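Local coordinates for protein ribulose-bisphosphate carboxylase (PDB 4NAS) that belongs to the RuBisCO large-chain family, combining an N-terminal domain with a TIM-barrel domain, and is modelled as a two-subunit assembly containing calcium ions, at residues B[86-90]-B[91-95]; B[185-189]-B[190-194]; B[311-314]-B[315-319]; B[381-384]-B[385-389]. All blocks are in the same frame, centred on the assembly; numbering follows the deposited sequence.

Contact 1: residues B[86-90]-B[91-95]; sequences NLNGT and FASLL
Thr90 is the N-cap of helix 91-99, and its hydroxyl meets Ser93 one turn on. OG1 of Thr90 accepts the amide of Ser93 N at 3.3 Å. With chi1 at 57°, OG1 stands between the backbone N and the carbonyl carbon, where it faces the first turn. The same hydroxyl donates to Asn88 OD1, only 2.6 Å from Thr90 OG1, in the amide's carbonyl plane and on a lone pair, a bond that should hold the cap hydroxyl in this rotation. Ser93 answers with its own hydroxyl: OG donates to Thr90 O at 2.7 Å, and Leu94 N reaches that oxygen at 3.1 Å, giving one carbonyl two donors. Gly89 suits the bend between Asn88 and Thr90 because its phi is positive. Leu87 covers the turn, its CD2 lying 3.6 Å from Ser93 O, and makes an apolar contact through CD1, 4.1 Å from Leu94 CD1. The early amides Phe91 N and Ala92 N bond to the carboxylate of Asp249 on helix 248-256. The ring of Phe91 packs against helices 248-256 and 284-295, while Asn88 and Ser93 rest on Phe182 of the second subunit.

Contact 2: residues B[185-189]-B[190-194]; sequences AYATP and EDRVR
Arg192 reaches back over the start of its own helix to Ala187 and Pro189. From CB, which sits near Pro189 O, the chain passes to CG of Arg192, 3.2 Å from Thr188 O and 3.8 Å from Ala187 CB. CD also lies beside the Ala187 methyl, a small side chain that lets the arginine stem pass close. A bend at chi3 (-56°) then turns the head over the proline: Pro189 CA stands 3.6 Å above one face of the guanidinium, toward its rim. At the tip, Arg192 NH1 meets Ala187 O at 2.8 Å; the oxygen lies at the guanidinium edge, but the N-H angle of 128° makes this bond weak. Arg192 NH2 runs 3.7 Å from Pro189 CG. Outside the segments, NE hydrogen-bonds the hydroxyl of Tyr213 and NH2 forms a salt bridge with the carboxylate of Asp177.

Beneath this, Thr188 is the N-cap of helix 189-207, its OG1 accepting from Asp191 N at 3.1 Å. Pro189 follows naturally, since the first position of a helix needs no amide donor. Glu190 bends at chi2 and lays OE2 3.6 Å from Pro189 CD; its carboxylate is paired with Arg227 and Arg230 of helix 221-233.

A carboxylate at a helix start, as Glu190 has, should be favoured by the helix dipole. Through its salt bridge to Asp177, Arg192 also ties this first turn to the segment that carries the calcium-site residues Lys176, Asp178 and Glu179.

Contact 3: residues B[311-314]-B[315-319]; sequences LGRE and ATDRL
The guanidinium of Arg318 carries the carboxylate of Glu314 on one face: CD of Glu314 stands 3.0 Å above that plane, displaced toward the rim, and the two planes differ by 22°. The chains lie side by side and point the same way, so this salt bridge, with Glu314 OE2 3.2 Å from Arg318 NH1, is stacked. Arg313 is met differently. Asp317 OD1 lies at the edge of its guanidinium, in plane, in a long salt bridge of 3.5 Å to Arg313 NH2. A bend at chi2 (63°), followed by another at chi3, turns Arg313 forward along the helix and brings its CD within 3.2 Å of Asp317 OD2. Charged chains suit these exposed positions, each pair spaced four residues apart on the first turns of helix 313-324, the helix of the beta-alpha-beta unit between strands 299-303 and 333-337.

Gly312 is the N-cap, with backbone angles that would jam a CB against the preceding carbonyl. Its oxygen accepts twice, from Thr316 N and from Thr316 OG1. The hydroxyl Thr316 OG1 comes in at 2.7 Å to Gly312 O, from 48° above the carbonyl plane. A water donates to that same hydroxyl and accepts from Leu311 N; a second water, 2.8 Å from Ala315 N, takes its hydrogen and donates to Leu311 O. On the side turned to the neighbouring helix and strand, Leu311 CD1 meets Leu319 CD1 at 3.7 Å, the two chains crossing at about a right angle. Leu311 also packs on Pro303 of strand 299-303, and Leu319 on Phe302 and on Leu288 of helix 284-295.

Contact 4: residues B[381-384]-B[385-389]; sequences AIWA and VEHGV
The backbone from Ala384 to Val389 ends helix 371-386 in a Schellman motif: Val389 N reaches back to Ala384 O at 2.8 Å and Gly388 N to Val385 O at 3.1 Å, with Gly388 at a positive phi of 67° that a glycine adopts easily. Beside this turn Trp383 and His387 form an offset stack. The imidazole lies over one face of the indole, its centroid 4.0 Å from that of the five-membered ring and the planes 25° apart; CE1 of His387 comes to 3.2 Å from Trp383 NE1. Trp383 holds CG anti to its backbone N (chi1 -177°), which lays the indole along the helix end beneath the imidazole. His387 ND1 donates to Trp383 O at 3.0 Å with that oxygen in the imidazole plane. His387 N bonds to the same oxygen, Trp383 O, at 3.1 Å from the other face of the carbonyl, so the histidine grips it twice. Farther along the indole, CZ3 of Trp383 touches Val389 CG2 at 3.7 Å. The small Ala384 fits between this turn and helix 391-394, where it packs on Leu391 and Ala394.

The donor role of ND1 places a proton there and fixes the ring's rotation above the indole. Arg398 makes a cation-pi contact with Trp383, so the indole's pi electrons serve both a positive charge and a stacked imidazole.

All four contacts lie at helix ends: contacts 1, 2 and 3 sit at N-caps, whereas contact 4 is a C-terminal end. None touches another; the centres of contacts 1 and 3 are about 26 Å apart, those of contacts 3 and 4 about 27 Å, and contacts 1 and 4, about 47 Å apart, fall on opposite sides of the chain's centre. The side chain of Phe91 lies about 11 Å and that of Arg192 about 13 Å from a bound calcium ion; contact 2 follows the calcium-site residues Lys176, Asp178 and Glu179 in the chain. Contact 1 packs on Phe182 of the second subunit, and Tyr186 of contact 2 bonds to that subunit's His56. Contacts 3 and 4 touch no other chain of the assembly.

Contact 1: residues B[86-90]-B[91-95]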
# COMPACT_ATOMS: atom_id res chain seq x y z
N ASN B 86 4.03 -8.38 20.34
CA ASN B 86 4.31 -7.00 19.95
C ASN B 86 3.34 -6.44 18.92
O ASN B 86 3.39 -5.25 18.60
CB ASN B 86 5.74 -6.86 19.42
CG ASN B 86 6.76 -7.32 20.40
OD1 ASN B 86 6.50 -7.35 21.60
ND2 ASN B 86 7.93 -7.70 19.91
N LEU B 87 2.46 -7.31 18.41
CA LEU B 87 1.49 -6.89 17.41
C LEU B 87 0.18 -6.53 18.12
O LEU B 87 0.06 -6.71 19.34
CB LEU B 87 1.29 -7.99 16.33
CG LEU B 87 2.56 -8.43 15.60
CD1 LEU B 87 2.28 -9.46 14.50
CD2 LEU B 87 3.31 -7.25 15.02
N ASN B 88 -0.78 -6.02 17.37
CA ASN B 88 -2.03 -5.55 17.95
C ASN B 88 -3.23 -5.99 17.13
O ASN B 88 -4.28 -5.38 17.22
CB ASN B 88 -2.04 -4.01 18.10
CG ASN B 88 -2.10 -3.27 16.75
OD1 ASN B 88 -2.16 -3.91 15.69
ND2 ASN B 88 -2.11 -1.94 16.78
N GLY B 89 -3.04 -7.00 16.29
CA GLY B 89 -4.13 -7.57 15.51
C GLY B 89 -4.54 -6.85 14.22
O GLY B 89 -5.66 -7.05 13.72
N THR B 90 -3.66 -6.01 13.68
CA THR B 90 -3.95 -5.30 12.43
C THR B 90 -2.90 -5.54 11.36
O THR B 90 -1.75 -5.88 11.66
CB THR B 90 -4.04 -3.79 12.65
OG1 THR B 90 -2.81 -3.33 13.21
CG2 THR B 90 -5.24 -3.44 13.56
N PHE B 91 -3.30 -5.35 10.11
CA PHE B 91 -2.32 -5.47 9.03
C PHE B 91 -1.22 -4.41 9.16
O PHE B 91 -0.05 -4.68 8.85
CB PHE B 91 -3.00 -5.35 7.67
CG PHE B 91 -3.89 -6.51 7.36
CD1 PHE B 91 -3.36 -7.66 6.79
CD2 PHE B 91 -5.24 -6.48 7.70
CE1 PHE B 91 -4.18 -8.74 6.51
CE2 PHE B 91 -6.06 -7.56 7.42
CZ PHE B 91 -5.53 -8.69 6.82
N ALA B 92 -1.58 -3.22 9.64
CA ALA B 92 -0.56 -2.19 9.87
C ALA B 92 0.56 -2.68 10.79
O ALA B 92 1.74 -2.48 10.52
CB ALA B 92 -1.17 -0.92 10.43
N SER B 93 0.18 -3.29 11.91
CA SER B 93 1.17 -3.71 12.89
C SER B 93 2.04 -4.80 12.27
O SER B 93 3.25 -4.79 12.39
CB SER B 93 0.51 -4.26 14.14
OG SER B 93 -0.15 -5.47 13.83
N LEU B 94 1.39 -5.72 11.57
CA LEU B 94 2.07 -6.82 10.92
C LEU B 94 3.08 -6.32 9.88
O LEU B 94 4.27 -6.67 9.93
CB LEU B 94 1.04 -7.75 10.28
CG LEU B 94 1.68 -8.88 9.47
CD1 LEU B 94 2.57 -9.76 10.39
CD2 LEU B 94 0.62 -9.72 8.73
N LEU B 95 2.61 -5.50 8.94
CA LEU B 95 3.47 -5.02 7.84
C LEU B 95 4.62 -4.10 8.30
O LEU B 95 5.77 -4.20 7.84
CB LEU B 95 2.59 -4.34 6.76
CG LEU B 95 1.75 -5.40 6.04
CD1 LEU B 95 0.86 -4.85 4.89
CD2 LEU B 95 2.66 -6.49 5.47

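Contact 2: residues B[185-189]-B[190-194]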
# COMPACT_ATOMS: atom_id res chain seq x y z
N ALA B 185 -20.97 10.68 -12.20
CA ALA B 185 -21.66 11.76 -12.91
C ALA B 185 -22.88 11.32 -13.72
O ALA B 185 -23.80 12.09 -13.93
CB ALA B 185 -20.69 12.51 -13.82
N TYR B 186 -22.89 10.08 -14.17
CA TYR B 186 -23.98 9.62 -15.02
C TYR B 186 -24.82 8.56 -14.31
O TYR B 186 -26.02 8.45 -14.53
CB TYR B 186 -23.43 9.10 -16.34
CG TYR B 186 -22.46 10.08 -16.97
CD1 TYR B 186 -22.92 11.19 -17.68
CD2 TYR B 186 -21.09 9.92 -16.81
CE1 TYR B 186 -22.03 12.10 -18.23
CE2 TYR B 186 -20.19 10.82 -17.36
CZ TYR B 186 -20.66 11.91 -18.07
OH TYR B 186 -19.76 12.80 -18.61
N ALA B 187 -24.18 7.79 -13.44
CA ALA B 187 -24.89 6.77 -12.69
C ALA B 187 -24.14 6.44 -11.41
O ALA B 187 -23.03 5.93 -11.45
CB ALA B 187 -25.07 5.51 -13.52
N THR B 188 -24.75 6.76 -10.28
CA THR B 188 -24.19 6.45 -8.98
C THR B 188 -24.22 4.95 -8.74
O THR B 188 -25.05 4.24 -9.30
CB THR B 188 -25.00 7.12 -7.87
OG1 THR B 188 -26.31 6.54 -7.82
CG2 THR B 188 -25.10 8.60 -8.13
N PRO B 189 -23.29 4.45 -7.91
CA PRO B 189 -23.29 3.03 -7.55
C PRO B 189 -24.65 2.55 -7.02
O PRO B 189 -25.08 1.43 -7.35
CB PRO B 189 -22.19 2.96 -6.48
CG PRO B 189 -21.17 3.95 -7.00
CD PRO B 189 -22.03 5.12 -7.52
N GLU B 190 -25.33 3.37 -6.22
CA GLU B 190 -26.60 2.94 -5.66
C GLU B 190 -27.67 2.83 -6.76
O GLU B 190 -28.50 1.92 -6.74
CB GLU B 190 -27.06 3.80 -4.48
CG GLU B 190 -26.40 5.15 -4.29
CD GLU B 190 -24.93 5.08 -3.80
OE1 GLU B 190 -24.64 4.61 -2.68
OE2 GLU B 190 -24.07 5.54 -4.56
N ASP B 191 -27.63 3.75 -7.72
CA ASP B 191 -28.58 3.71 -8.84
C ASP B 191 -28.30 2.53 -9.78
O ASP B 191 -29.22 1.97 -10.38
CB ASP B 191 -28.58 5.03 -9.62
CG ASP B 191 -29.31 6.15 -8.90
OD1 ASP B 191 -30.05 5.86 -7.93
OD2 ASP B 191 -29.15 7.32 -9.31
N ARG B 192 -27.02 2.18 -9.92
CA ARG B 192 -26.65 1.01 -10.72
C ARG B 192 -27.14 -0.28 -10.08
O ARG B 192 -27.65 -1.16 -10.77
CB ARG B 192 -25.13 0.95 -10.96
CG ARG B 192 -24.61 2.17 -11.70
CD ARG B 192 -23.27 1.90 -12.37
NE ARG B 192 -22.26 1.44 -11.43
CZ ARG B 192 -21.45 2.24 -10.74
NH1 ARG B 192 -21.57 3.56 -10.84
NH2 ARG B 192 -20.53 1.71 -9.93
N VAL B 193 -26.99 -0.40 -8.77
CA VAL B 193 -27.43 -1.62 -8.10
C VAL B 193 -28.95 -1.79 -8.30
O VAL B 193 -29.41 -2.86 -8.70
CB VAL B 193 -27.06 -1.64 -6.60
CG1 VAL B 193 -27.75 -2.81 -5.89
CG2 VAL B 193 -25.52 -1.70 -6.41
N ARG B 194 -29.70 -0.73 -8.04
CA ARG B 194 -31.16 -0.77 -8.18
C ARG B 194 -31.57 -1.18 -9.59
O ARG B 194 -32.41 -2.07 -9.76
CB ARG B 194 -31.78 0.59 -7.88
CG ARG B 194 -31.81 0.97 -6.41
CD ARG B 194 -32.87 2.05 -6.15
NE ARG B 194 -32.69 2.69 -4.85
CZ ARG B 194 -31.84 3.69 -4.62
NH1 ARG B 194 -31.10 4.18 -5.61
NH2 ARG B 194 -31.73 4.22 -3.41

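Contact 3: residues B[311-314]-B[315-319]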
# COMPACT_ATOMS: atom_id res chain seq x y z
N LEU B 311 2.33 -14.88 -12.87
CA LEU B 311 3.00 -14.73 -11.58
C LEU B 311 4.15 -15.71 -11.54
O LEU B 311 4.99 -15.64 -10.65
CB LEU B 311 2.04 -15.02 -10.43
CG LEU B 311 0.90 -14.02 -10.20
CD1 LEU B 311 0.11 -14.41 -8.96
CD2 LEU B 311 1.37 -12.56 -10.11
N GLY B 312 4.20 -16.61 -12.52
CA GLY B 312 5.09 -17.75 -12.44
C GLY B 312 4.49 -18.92 -11.66
O GLY B 312 3.68 -18.73 -10.73
N ARG B 313 4.89 -20.12 -12.04
CA ARG B 313 4.34 -21.34 -11.46
C ARG B 313 4.34 -21.36 -9.94
O ARG B 313 3.32 -21.66 -9.30
CB ARG B 313 5.15 -22.55 -11.93
CG ARG B 313 4.83 -23.82 -11.19
CD ARG B 313 3.39 -24.23 -11.41
NE ARG B 313 3.05 -24.29 -12.82
CZ ARG B 313 1.81 -24.38 -13.29
NH1 ARG B 313 1.59 -24.43 -14.60
NH2 ARG B 313 0.79 -24.41 -12.44
N GLU B 314 5.50 -21.08 -9.37
CA GLU B 314 5.72 -21.25 -7.94
C GLU B 314 4.84 -20.31 -7.13
O GLU B 314 4.17 -20.73 -6.20
CB GLU B 314 7.20 -21.04 -7.61
CG GLU B 314 7.50 -20.79 -6.15
CD GLU B 314 9.01 -20.70 -5.87
OE1 GLU B 314 9.68 -21.75 -5.88
OE2 GLU B 314 9.52 -19.58 -5.64
N ALA B 315 4.82 -19.03 -7.49
CA ALA B 315 3.95 -18.09 -6.77
C ALA B 315 2.48 -18.46 -6.96
O ALA B 315 1.69 -18.39 -6.01
CB ALA B 315 4.23 -16.67 -7.20
N THR B 316 2.11 -18.88 -8.17
CA THR B 316 0.70 -19.18 -8.47
C THR B 316 0.17 -20.36 -7.67
O THR B 316 -0.96 -20.32 -7.16
CB THR B 316 0.47 -19.43 -9.97
OG1 THR B 316 0.99 -18.32 -10.71
CG2 THR B 316 -1.02 -19.59 -10.25
N ASP B 317 0.99 -21.40 -7.53
CA ASP B 317 0.64 -22.54 -6.67
C ASP B 317 0.53 -22.14 -5.21
O ASP B 317 -0.41 -22.55 -4.52
CB ASP B 317 1.68 -23.66 -6.79
CG ASP B 317 1.68 -24.32 -8.15
OD1 ASP B 317 0.70 -24.17 -8.92
OD2 ASP B 317 2.68 -25.02 -8.43
N ARG B 318 1.48 -21.35 -4.72
CA ARG B 318 1.45 -20.91 -3.31
C ARG B 318 0.23 -20.04 -3.02
O ARG B 318 -0.34 -20.08 -1.92
CB ARG B 318 2.71 -20.12 -2.98
CG ARG B 318 3.96 -20.98 -2.89
CD ARG B 318 5.20 -20.11 -2.55
NE ARG B 318 6.41 -20.94 -2.53
CZ ARG B 318 7.65 -20.49 -2.72
NH1 ARG B 318 7.88 -19.20 -2.94
NH2 ARG B 318 8.67 -21.34 -2.69
N LEU B 319 -0.11 -19.22 -4.01
CA LEU B 319 -1.29 -18.36 -3.96
C LEU B 319 -2.52 -19.21 -3.75
O LEU B 319 -3.28 -18.96 -2.80
CB LEU B 319 -1.39 -17.47 -5.21
CG LEU B 319 -2.35 -16.27 -5.10
CD1 LEU B 319 -2.03 -15.19 -6.10
CD2 LEU B 319 -3.82 -16.67 -5.21
O HOH W 1 0.12 -16.70 -12.71
O HOH W 2 6.64 -17.85 -9.20

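Contact 4: residues B[381-384]-B[385-389]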
# COMPACT_ATOMS: atom_id res chain seq x y z
N ALA B 381 -19.00 -25.29 -22.92
CA ALA B 381 -17.77 -25.97 -22.51
C ALA B 381 -17.91 -26.64 -21.15
O ALA B 381 -17.39 -27.73 -20.92
CB ALA B 381 -16.60 -24.99 -22.50
N ILE B 382 -18.59 -25.96 -20.23
CA ILE B 382 -18.92 -26.56 -18.94
C ILE B 382 -19.71 -27.84 -19.17
O ILE B 382 -19.41 -28.89 -18.60
CB ILE B 382 -19.67 -25.57 -18.03
CG1 ILE B 382 -18.69 -24.53 -17.47
CG2 ILE B 382 -20.42 -26.31 -16.90
CD1 ILE B 382 -19.30 -23.50 -16.52
N TRP B 383 -20.72 -27.77 -20.04
CA TRP B 383 -21.50 -28.95 -20.39
C TRP B 383 -20.63 -30.07 -20.96
O TRP B 383 -20.78 -31.24 -20.58
CB TRP B 383 -22.61 -28.61 -21.39
CG TRP B 383 -23.47 -29.81 -21.71
CD1 TRP B 383 -24.63 -30.18 -21.09
CD2 TRP B 383 -23.23 -30.79 -22.72
NE1 TRP B 383 -25.12 -31.33 -21.65
CE2 TRP B 383 -24.28 -31.73 -22.66
CE3 TRP B 383 -22.22 -30.98 -23.68
CZ2 TRP B 383 -24.36 -32.83 -23.50
CZ3 TRP B 383 -22.30 -32.07 -24.52
CH2 TRP B 383 -23.36 -32.99 -24.43
N ALA B 384 -19.72 -29.72 -21.85
CA ALA B 384 -18.90 -30.73 -22.51
C ALA B 384 -18.08 -31.47 -21.47
O ALA B 384 -18.03 -32.71 -21.47
CB ALA B 384 -18.01 -30.10 -23.58
N VAL B 385 -17.43 -30.72 -20.59
CA VAL B 385 -16.60 -31.31 -19.54
C VAL B 385 -17.40 -32.24 -18.64
O VAL B 385 -16.97 -33.37 -18.36
CB VAL B 385 -15.95 -30.24 -18.66
CG1 VAL B 385 -15.25 -30.90 -17.47
CG2 VAL B 385 -14.98 -29.41 -19.46
N GLU B 386 -18.56 -31.77 -18.19
CA GLU B 386 -19.42 -32.54 -17.30
C GLU B 386 -19.83 -33.86 -17.92
O GLU B 386 -20.06 -34.84 -17.22
CB GLU B 386 -20.67 -31.75 -16.94
CG GLU B 386 -20.45 -30.61 -15.94
CD GLU B 386 -21.75 -29.92 -15.57
OE1 GLU B 386 -22.81 -30.35 -16.09
OE2 GLU B 386 -21.72 -28.95 -14.78
N HIS B 387 -19.93 -33.89 -19.25
CA HIS B 387 -20.37 -35.10 -19.93
C HIS B 387 -19.25 -35.86 -20.65
O HIS B 387 -19.51 -36.79 -21.42
CB HIS B 387 -21.55 -34.79 -20.86
CG HIS B 387 -22.78 -34.34 -20.14
ND1 HIS B 387 -22.98 -33.03 -19.75
CD2 HIS B 387 -23.85 -35.03 -19.69
CE1 HIS B 387 -24.13 -32.93 -19.11
NE2 HIS B 387 -24.68 -34.13 -19.07
N GLY B 388 -18.01 -35.47 -20.37
CA GLY B 388 -16.85 -36.16 -20.91
C GLY B 388 -16.72 -36.01 -22.41
O GLY B 388 -15.99 -36.76 -23.06
N VAL B 389 -17.43 -35.03 -22.96
CA VAL B 389 -17.44 -34.79 -24.39
C VAL B 389 -16.33 -33.83 -24.79
O VAL B 389 -16.16 -32.79 -24.16
CB VAL B 389 -18.77 -34.15 -24.81
CG1 VAL B 389 -18.91 -34.16 -26.32
CG2 VAL B 389 -19.93 -34.90 -24.15